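Local coordinates for salt-tolerant glutaminase (Micrococcus luteus, PDB 3IH8), which probably catalyses the hydrolysis of L-glutamine to L-glutamate and ammonium, as a member of the glutaminase family with a beta-lactamase-like fold, at residues A[26-31]-A[157-162]; A[92-97]-A[241-246]. All coordinates share one frame; numbering follows the deposited sequence.

Overall arrangement
Both contacts lie in the glutaminase domain and border its L-glutamate site. Their centres are 23 Å apart, and their nearest atoms are about 11 Å apart, so they do not touch. Along the chain they interleave: 92-97 falls between the two segments of contact 1, and 157-162 falls between those of contact 2. Contact 1 brings in E160, an L-glutamate-binding residue, and the side chain of Y27 is about 4 Å from that of V261, another such residue. Contact 2 brings in Y243, a predicted substrate-binding residue whose side chain is about 4 Å from that of S64. There the side chain of E94 is about 3 Å from that of N114. The contacts lie at different parts of the pocket.

Contact 1: residues A[26-31]-A[157-162]; sequences QYIPVL and YESEMA
This contact belongs to the L-glutamate site of the glutaminase domain, which belongs to the beta-lactamase clan. Y27 and I28, in the loop before helix 29-32, meet S159 and E160 of helix 154-161. E160 is a residue seen to bind L-glutamate.

The polar link is between Y27 and E160. Y27 OH gives a weak hydrogen bond to E160 OE1 at 2.9 Å. The other carboxylate oxygen, E160 OE2, is 3.0 Å from the same Y27 OH. E160 OE2 also lies 3.2 Å from Y27 CE1, so the carboxylate meets both the hydroxyl and the neighbouring ring carbon. The ring and carboxylate planes are 30° apart. The E160 chain leaves the helix with CG anti to the backbone N and then bends at chi2 (105°). This bend carries the carboxylate across to the tyrosine.

The rest is packing of S159 against I28, P29 and V30. S159 OG packs against aliphatic carbons and lies 3.5 Å from I28 CB. P29 CD touches the same oxygen at 3.8 Å, and V30 CG1 lies 3.9 Å from S159 OG. I28 is the N-cap residue of its helix.

V163 touches both Y27 and I28 from the loop after helix 154-161. V192 of helix 184-195 and Q63 pack on E160. I28 also supports the tyrosine within its own segment: its CG1 sits 3.4 Å above one face of the Y27 ring, offset toward the rim. Across the contact, I28 CG2 is 3.5 Å from S159 O.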
ATOM      1  N   GLN A  26     -21.538  11.927  23.202  1.00 41.67           N
ATOM      2  CA  GLN A  26     -22.608  12.320  24.124  1.00 44.18           C
ATOM      3  C   GLN A  26     -23.740  11.315  24.336  1.00 47.23           C
ATOM      4  O   GLN A  26     -24.580  11.520  25.210  1.00 48.06           O
ATOM      5  CB  GLN A  26     -23.236  13.641  23.658  1.00 41.99           C
ATOM      6  CG  GLN A  26     -22.285  14.820  23.619  1.00 40.47           C
ATOM      7  CD  GLN A  26     -21.782  15.200  24.993  1.00 44.30           C
ATOM      8  OE1 GLN A  26     -20.587  15.424  25.183  1.00 47.34           O
ATOM      9  NE2 GLN A  26     -22.690  15.282  25.961  1.00 44.85           N
ATOM     10  N   TYR A  27     -23.776  10.240  23.558  1.00 49.65           N
ATOM     11  CA  TYR A  27     -24.856   9.265  23.675  1.00 52.06           C
ATOM     12  C   TYR A  27     -24.913   8.467  24.987  1.00 55.92           C
ATOM     13  O   TYR A  27     -25.951   7.883  25.319  1.00 57.55           O
ATOM     14  CB  TYR A  27     -24.831   8.323  22.467  1.00 52.39           C
ATOM     15  CG  TYR A  27     -23.859   7.172  22.555  1.00 51.95           C
ATOM     16  CD1 TYR A  27     -24.230   5.972  23.157  1.00 51.92           C
ATOM     17  CD2 TYR A  27     -22.583   7.263  22.001  1.00 49.68           C
ATOM     18  CE1 TYR A  27     -23.361   4.886  23.204  1.00 48.81           C
ATOM     19  CE2 TYR A  27     -21.705   6.181  22.042  1.00 47.82           C
ATOM     20  CZ  TYR A  27     -22.104   4.995  22.644  1.00 47.36           C
ATOM     21  OH  TYR A  27     -21.261   3.910  22.684  1.00 47.43           O
ATOM     22  N   ILE A  28     -23.811   8.430  25.727  1.00 55.87           N
ATOM     23  CA  ILE A  28     -23.788   7.736  27.013  1.00 56.54           C
ATOM     24  C   ILE A  28     -22.906   8.488  28.000  1.00 58.82           C
ATOM     25  O   ILE A  28     -21.822   8.953  27.651  1.00 60.19           O
ATOM     26  CB  ILE A  28     -23.286   6.275  26.902  1.00 54.98           C
ATOM     27  CG1 ILE A  28     -22.009   6.206  26.068  1.00 51.99           C
ATOM     28  CG2 ILE A  28     -24.381   5.394  26.335  1.00 56.05           C
ATOM     29  CD1 ILE A  28     -21.408   4.821  26.018  1.00 49.16           C
ATOM     30  N   PRO A  29     -23.367   8.611  29.255  1.00 59.45           N
ATOM     31  CA  PRO A  29     -22.650   9.313  30.325  1.00 59.44           C
ATOM     32  C   PRO A  29     -21.207   8.868  30.558  1.00 57.09           C
ATOM     33  O   PRO A  29     -20.332   9.699  30.801  1.00 56.77           O
ATOM     34  CB  PRO A  29     -23.542   9.083  31.546  1.00 61.45           C
ATOM     35  CG  PRO A  29     -24.213   7.774  31.237  1.00 61.79           C
ATOM     36  CD  PRO A  29     -24.569   7.945  29.787  1.00 60.89           C
ATOM     37  N   VAL A  30     -20.958   7.566  30.484  1.00 54.54           N
ATOM     38  CA  VAL A  30     -19.612   7.057  30.699  1.00 52.01           C
ATOM     39  C   VAL A  30     -18.633   7.725  29.731  1.00 53.10           C
ATOM     40  O   VAL A  30     -17.507   8.051  30.107  1.00 56.65           O
ATOM     41  CB  VAL A  30     -19.554   5.519  30.528  1.00 50.25           C
ATOM     42  CG1 VAL A  30     -19.986   5.124  29.125  1.00 48.39           C
ATOM     43  CG2 VAL A  30     -18.145   5.022  30.820  1.00 51.19           C
ATOM     44  N   LEU A  31     -19.064   7.934  28.490  1.00 49.45           N
ATOM     45  CA  LEU A  31     -18.222   8.586  27.495  1.00 45.11           C
ATOM     46  C   LEU A  31     -18.472  10.085  27.498  1.00 44.14           C
ATOM     47  O   LEU A  31     -17.570  10.882  27.227  1.00 45.12           O
ATOM     48  CB  LEU A  31     -18.509   8.027  26.097  1.00 43.26           C
ATOM     49  CG  LEU A  31     -18.194   6.541  25.897  1.00 41.99           C
ATOM     50  CD1 LEU A  31     -18.381   6.161  24.432  1.00 38.44           C
ATOM     51  CD2 LEU A  31     -16.762   6.266  26.344  1.00 40.99           C
ATOM     52  N   TYR A 157     -20.390  -1.224  28.975  1.00 35.46           N
ATOM     53  CA  TYR A 157     -21.254  -2.189  28.313  1.00 38.21           C
ATOM     54  C   TYR A 157     -22.722  -1.920  28.646  1.00 40.57           C
ATOM     55  O   TYR A 157     -23.532  -1.632  27.759  1.00 39.31           O
ATOM     56  CB  TYR A 157     -20.893  -3.606  28.749  1.00 38.52           C
ATOM     57  CG  TYR A 157     -21.953  -4.628  28.424  1.00 39.38           C
ATOM     58  CD1 TYR A 157     -22.124  -5.101  27.122  1.00 40.87           C
ATOM     59  CD2 TYR A 157     -22.803  -5.115  29.423  1.00 37.41           C
ATOM     60  CE1 TYR A 157     -23.113  -6.038  26.821  1.00 39.79           C
ATOM     61  CE2 TYR A 157     -23.792  -6.049  29.133  1.00 36.39           C
ATOM     62  CZ  TYR A 157     -23.942  -6.508  27.834  1.00 40.12           C
ATOM     63  OH  TYR A 157     -24.915  -7.438  27.550  1.00 41.65           O
ATOM     64  N   GLU A 158     -23.060  -2.014  29.928  1.00 41.93           N
ATOM     65  CA  GLU A 158     -24.436  -1.796  30.357  1.00 45.80           C
ATOM     66  C   GLU A 158     -24.971  -0.445  29.913  1.00 41.10           C
ATOM     67  O   GLU A 158     -26.132  -0.327  29.505  1.00 39.88           O
ATOM     68  CB  GLU A 158     -24.554  -1.922  31.877  1.00 52.85           C
ATOM     69  CG  GLU A 158     -24.192  -3.298  32.395  1.00 62.42           C
ATOM     70  CD  GLU A 158     -24.669  -3.527  33.809  1.00 70.87           C
ATOM     71  OE1 GLU A 158     -25.901  -3.573  34.016  1.00 73.32           O
ATOM     72  OE2 GLU A 158     -23.815  -3.655  34.714  1.00 75.40           O
ATOM     73  N   SER A 159     -24.121   0.571  29.988  1.00 37.82           N
ATOM     74  CA  SER A 159     -24.513   1.912  29.592  1.00 38.64           C
ATOM     75  C   SER A 159     -24.902   1.919  28.103  1.00 38.33           C
ATOM     76  O   SER A 159     -25.877   2.567  27.704  1.00 36.58           O
ATOM     77  CB  SER A 159     -23.359   2.881  29.860  1.00 41.00           C
ATOM     78  OG  SER A 159     -23.777   4.229  29.723  1.00 47.45           O
ATOM     79  N   GLU A 160     -24.147   1.179  27.295  1.00 37.50           N
ATOM     80  CA  GLU A 160     -24.403   1.083  25.865  1.00 38.52           C
ATOM     81  C   GLU A 160     -25.689   0.312  25.582  1.00 37.50           C
ATOM     82  O   GLU A 160     -26.491   0.727  24.742  1.00 38.46           O
ATOM     83  CB  GLU A 160     -23.237   0.384  25.160  1.00 40.18           C
ATOM     84  CG  GLU A 160     -23.477   0.110  23.677  1.00 42.73           C
ATOM     85  CD  GLU A 160     -22.707   1.053  22.771  1.00 48.83           C
ATOM     86  OE1 GLU A 160     -21.455   0.999  22.780  1.00 49.80           O
ATOM     87  OE2 GLU A 160     -23.352   1.848  22.052  1.00 50.03           O
ATOM     88  N   MET A 161     -25.880  -0.806  26.279  1.00 34.01           N
ATOM     89  CA  MET A 161     -27.064  -1.637  26.081  1.00 34.97           C
ATOM     90  C   MET A 161     -28.383  -0.905  26.307  1.00 37.07           C
ATOM     91  O   MET A 161     -29.377  -1.198  25.646  1.00 38.87           O
ATOM     92  CB  MET A 161     -27.021  -2.870  26.988  1.00 33.16           C
ATOM     93  CG  MET A 161     -25.962  -3.898  26.624  1.00 35.07           C
ATOM     94  SD  MET A 161     -26.114  -4.527  24.938  1.00 38.35           S
ATOM     95  CE  MET A 161     -27.474  -5.650  25.098  1.00 37.99           C
ATOM     96  N   ALA A 162     -28.394   0.045  27.238  1.00 35.76           N
ATOM     97  CA  ALA A 162     -29.609   0.798  27.526  1.00 35.69           C
ATOM     98  C   ALA A 162     -30.051   1.657  26.342  1.00 34.77           C
ATOM     99  O   ALA A 162     -31.190   2.125  26.296  1.00 35.41           O
ATOM    100  CB  ALA A 162     -29.402   1.680  28.761  1.00 37.11           C
TER

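Contact 2: residues A[92-97]-A[241-246]; sequences SGEAFN and GMYDAA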
ATOM      1  N   SER A  92     -18.505   2.261   2.348  1.00 24.40           N
ATOM      2  CA  SER A  92     -19.765   2.990   2.436  1.00 27.07           C
ATOM      3  C   SER A  92     -19.865   3.764   3.745  1.00 26.21           C
ATOM      4  O   SER A  92     -19.046   3.573   4.643  1.00 24.74           O
ATOM      5  CB  SER A  92     -20.954   2.030   2.307  1.00 31.48           C
ATOM      6  OG  SER A  92     -21.346   1.506   3.556  1.00 31.84           O
ATOM      7  N   GLY A  93     -20.858   4.653   3.831  1.00 26.28           N
ATOM      8  CA  GLY A  93     -21.069   5.424   5.042  1.00 23.93           C
ATOM      9  C   GLY A  93     -21.715   4.523   6.086  1.00 26.77           C
ATOM     10  O   GLY A  93     -22.208   3.450   5.755  1.00 26.96           O
ATOM     11  N   GLU A  94     -21.712   4.945   7.344  1.00 28.61           N
ATOM     12  CA  GLU A  94     -22.317   4.148   8.402  1.00 25.27           C
ATOM     13  C   GLU A  94     -23.835   4.154   8.277  1.00 26.16           C
ATOM     14  O   GLU A  94     -24.502   3.262   8.790  1.00 28.20           O
ATOM     15  CB  GLU A  94     -21.905   4.689   9.776  1.00 21.24           C
ATOM     16  CG  GLU A  94     -22.582   3.993  10.978  1.00 22.35           C
ATOM     17  CD  GLU A  94     -22.460   2.468  10.952  1.00 22.85           C
ATOM     18  OE1 GLU A  94     -21.342   1.946  10.803  1.00 26.24           O
ATOM     19  OE2 GLU A  94     -23.487   1.780  11.091  1.00 26.25           O
ATOM     20  N   ALA A  95     -24.385   5.160   7.603  1.00 26.14           N
ATOM     21  CA  ALA A  95     -25.838   5.240   7.437  1.00 26.24           C
ATOM     22  C   ALA A  95     -26.318   3.976   6.731  1.00 25.01           C
ATOM     23  O   ALA A  95     -25.727   3.555   5.738  1.00 24.69           O
ATOM     24  CB  ALA A  95     -26.217   6.482   6.631  1.00 27.58           C
ATOM     25  N   PHE A  96     -27.387   3.372   7.244  1.00 24.31           N
ATOM     26  CA  PHE A  96     -27.909   2.139   6.664  1.00 24.01           C
ATOM     27  C   PHE A  96     -28.953   2.314   5.559  1.00 22.28           C
ATOM     28  O   PHE A  96     -29.927   3.063   5.692  1.00 19.05           O
ATOM     29  CB  PHE A  96     -28.491   1.251   7.766  1.00 26.89           C
ATOM     30  CG  PHE A  96     -28.970  -0.085   7.272  1.00 29.34           C
ATOM     31  CD1 PHE A  96     -28.069  -1.106   7.001  1.00 31.41           C
ATOM     32  CD2 PHE A  96     -30.330  -0.316   7.058  1.00 32.04           C
ATOM     33  CE1 PHE A  96     -28.516  -2.344   6.521  1.00 33.60           C
ATOM     34  CE2 PHE A  96     -30.786  -1.545   6.578  1.00 29.62           C
ATOM     35  CZ  PHE A  96     -29.879  -2.559   6.310  1.00 28.92           C
ATOM     36  N   ASN A  97     -28.749   1.580   4.477  1.00 21.56           N
ATOM     37  CA  ASN A  97     -29.640   1.620   3.328  1.00 26.05           C
ATOM     38  C   ASN A  97     -30.019   0.166   3.017  1.00 26.69           C
ATOM     39  O   ASN A  97     -29.158  -0.641   2.663  1.00 26.74           O
ATOM     40  CB  ASN A  97     -28.899   2.238   2.133  1.00 29.80           C
ATOM     41  CG  ASN A  97     -29.801   2.463   0.931  1.00 39.61           C
ATOM     42  OD1 ASN A  97     -30.702   1.667   0.646  1.00 41.51           O
ATOM     43  ND2 ASN A  97     -29.548   3.548   0.206  1.00 44.50           N
ATOM     44  N   GLY A 241     -12.123   1.877   6.381  1.00 19.78           N
ATOM     45  CA  GLY A 241     -11.913   2.365   7.728  1.00 22.62           C
ATOM     46  C   GLY A 241     -12.452   3.755   7.997  1.00 22.93           C
ATOM     47  O   GLY A 241     -13.039   4.001   9.051  1.00 22.63           O
ATOM     48  N   MET A 242     -12.245   4.667   7.052  1.00 22.42           N
ATOM     49  CA  MET A 242     -12.710   6.040   7.185  1.00 23.82           C
ATOM     50  C   MET A 242     -13.983   6.312   6.382  1.00 26.88           C
ATOM     51  O   MET A 242     -14.239   7.444   5.966  1.00 28.90           O
ATOM     52  CB  MET A 242     -11.601   7.025   6.771  1.00 26.41           C
ATOM     53  CG  MET A 242     -10.462   7.154   7.793  1.00 27.14           C
ATOM     54  SD  MET A 242     -11.061   7.607   9.460  1.00 36.46           S
ATOM     55  CE  MET A 242      -9.905   6.713  10.493  1.00 37.34           C
ATOM     56  N   TYR A 243     -14.780   5.265   6.178  1.00 28.60           N
ATOM     57  CA  TYR A 243     -16.057   5.355   5.467  1.00 29.44           C
ATOM     58  C   TYR A 243     -15.991   6.074   4.119  1.00 32.33           C
ATOM     59  O   TYR A 243     -15.146   5.745   3.287  1.00 35.10           O
ATOM     60  CB  TYR A 243     -17.093   6.020   6.378  1.00 29.70           C
ATOM     61  CG  TYR A 243     -17.095   5.445   7.776  1.00 30.09           C
ATOM     62  CD1 TYR A 243     -16.235   5.944   8.756  1.00 29.18           C
ATOM     63  CD2 TYR A 243     -17.910   4.360   8.109  1.00 27.87           C
ATOM     64  CE1 TYR A 243     -16.180   5.382  10.029  1.00 28.46           C
ATOM     65  CE2 TYR A 243     -17.860   3.786   9.390  1.00 29.05           C
ATOM     66  CZ  TYR A 243     -16.990   4.305  10.341  1.00 31.31           C
ATOM     67  OH  TYR A 243     -16.912   3.747  11.602  1.00 35.72           O
ATOM     68  N   ASP A 244     -16.879   7.038   3.883  1.00 30.29           N
ATOM     69  CA  ASP A 244     -16.870   7.751   2.607  1.00 34.98           C
ATOM     70  C   ASP A 244     -15.720   8.736   2.463  1.00 37.22           C
ATOM     71  O   ASP A 244     -15.547   9.342   1.405  1.00 39.11           O
ATOM     72  CB  ASP A 244     -18.196   8.478   2.364  1.00 39.66           C
ATOM     73  CG  ASP A 244     -19.311   7.527   1.971  1.00 46.94           C
ATOM     74  OD1 ASP A 244     -19.019   6.533   1.269  1.00 46.72           O
ATOM     75  OD2 ASP A 244     -20.478   7.778   2.350  1.00 51.65           O
ATOM     76  N   ALA A 245     -14.931   8.890   3.522  1.00 33.66           N
ATOM     77  CA  ALA A 245     -13.783   9.783   3.494  1.00 30.99           C
ATOM     78  C   ALA A 245     -12.511   8.980   3.208  1.00 29.96           C
ATOM     79  O   ALA A 245     -11.412   9.534   3.186  1.00 31.33           O
ATOM     80  CB  ALA A 245     -13.655  10.511   4.834  1.00 28.79           C
ATOM     81  N   ALA A 246     -12.675   7.676   2.983  1.00 29.24           N
ATOM     82  CA  ALA A 246     -11.558   6.758   2.713  1.00 27.96           C
ATOM     83  C   ALA A 246     -10.633   7.151   1.556  1.00 27.96           C
ATOM     84  O   ALA A 246      -9.404   7.054   1.679  1.00 27.87           O
ATOM     85  CB  ALA A 246     -12.094   5.347   2.486  1.00 23.85           C
TER
HETATM   86  O   HOH W   1     -19.198   2.694  11.871  1.00 32.92           O
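Y243 and the loop 92-94 meet at the edge of the active site of this beta-lactamase-like glutaminase domain. Y243 is a predicted substrate-binding residue. Its ring edge faces the backbone of S92, with S92 O near the ring plane and 3.7 Å from Y243 CD2. The same oxygen takes a CA-H...O contact from Y243 CA at 3.6 Å. E94 runs beside the tyrosine and points the same way. E94 CB lies 4.2 Å from Y243 CE2, and the carboxylate and ring planes are 78° apart. The D244 carboxylate also lies against G93, with D244 OD2 3.6 Å from G93 CA.

The second shell fixes the polar ends. E94 OE1 accepts a hydrogen bond from N114 N, and E94 OE2 forms a salt bridge with R166. The E94 chain is extended at chi1 (175°) and folds at chi2 (52°), which turns the carboxylate toward these partners. Y243 OH is hydrogen-bonded to K258 NZ. I113 packs against S92, E94 and Y243 together. Within the loop, S92 OG donates to G93 O at 3.1 Å.

One water is modelled between the two side chains at their far ends. Its distances are unusually short, so the details of the bridge are doubtful: 2.5 Å to E94 OE1 and 2.5 Å to Y243 OH.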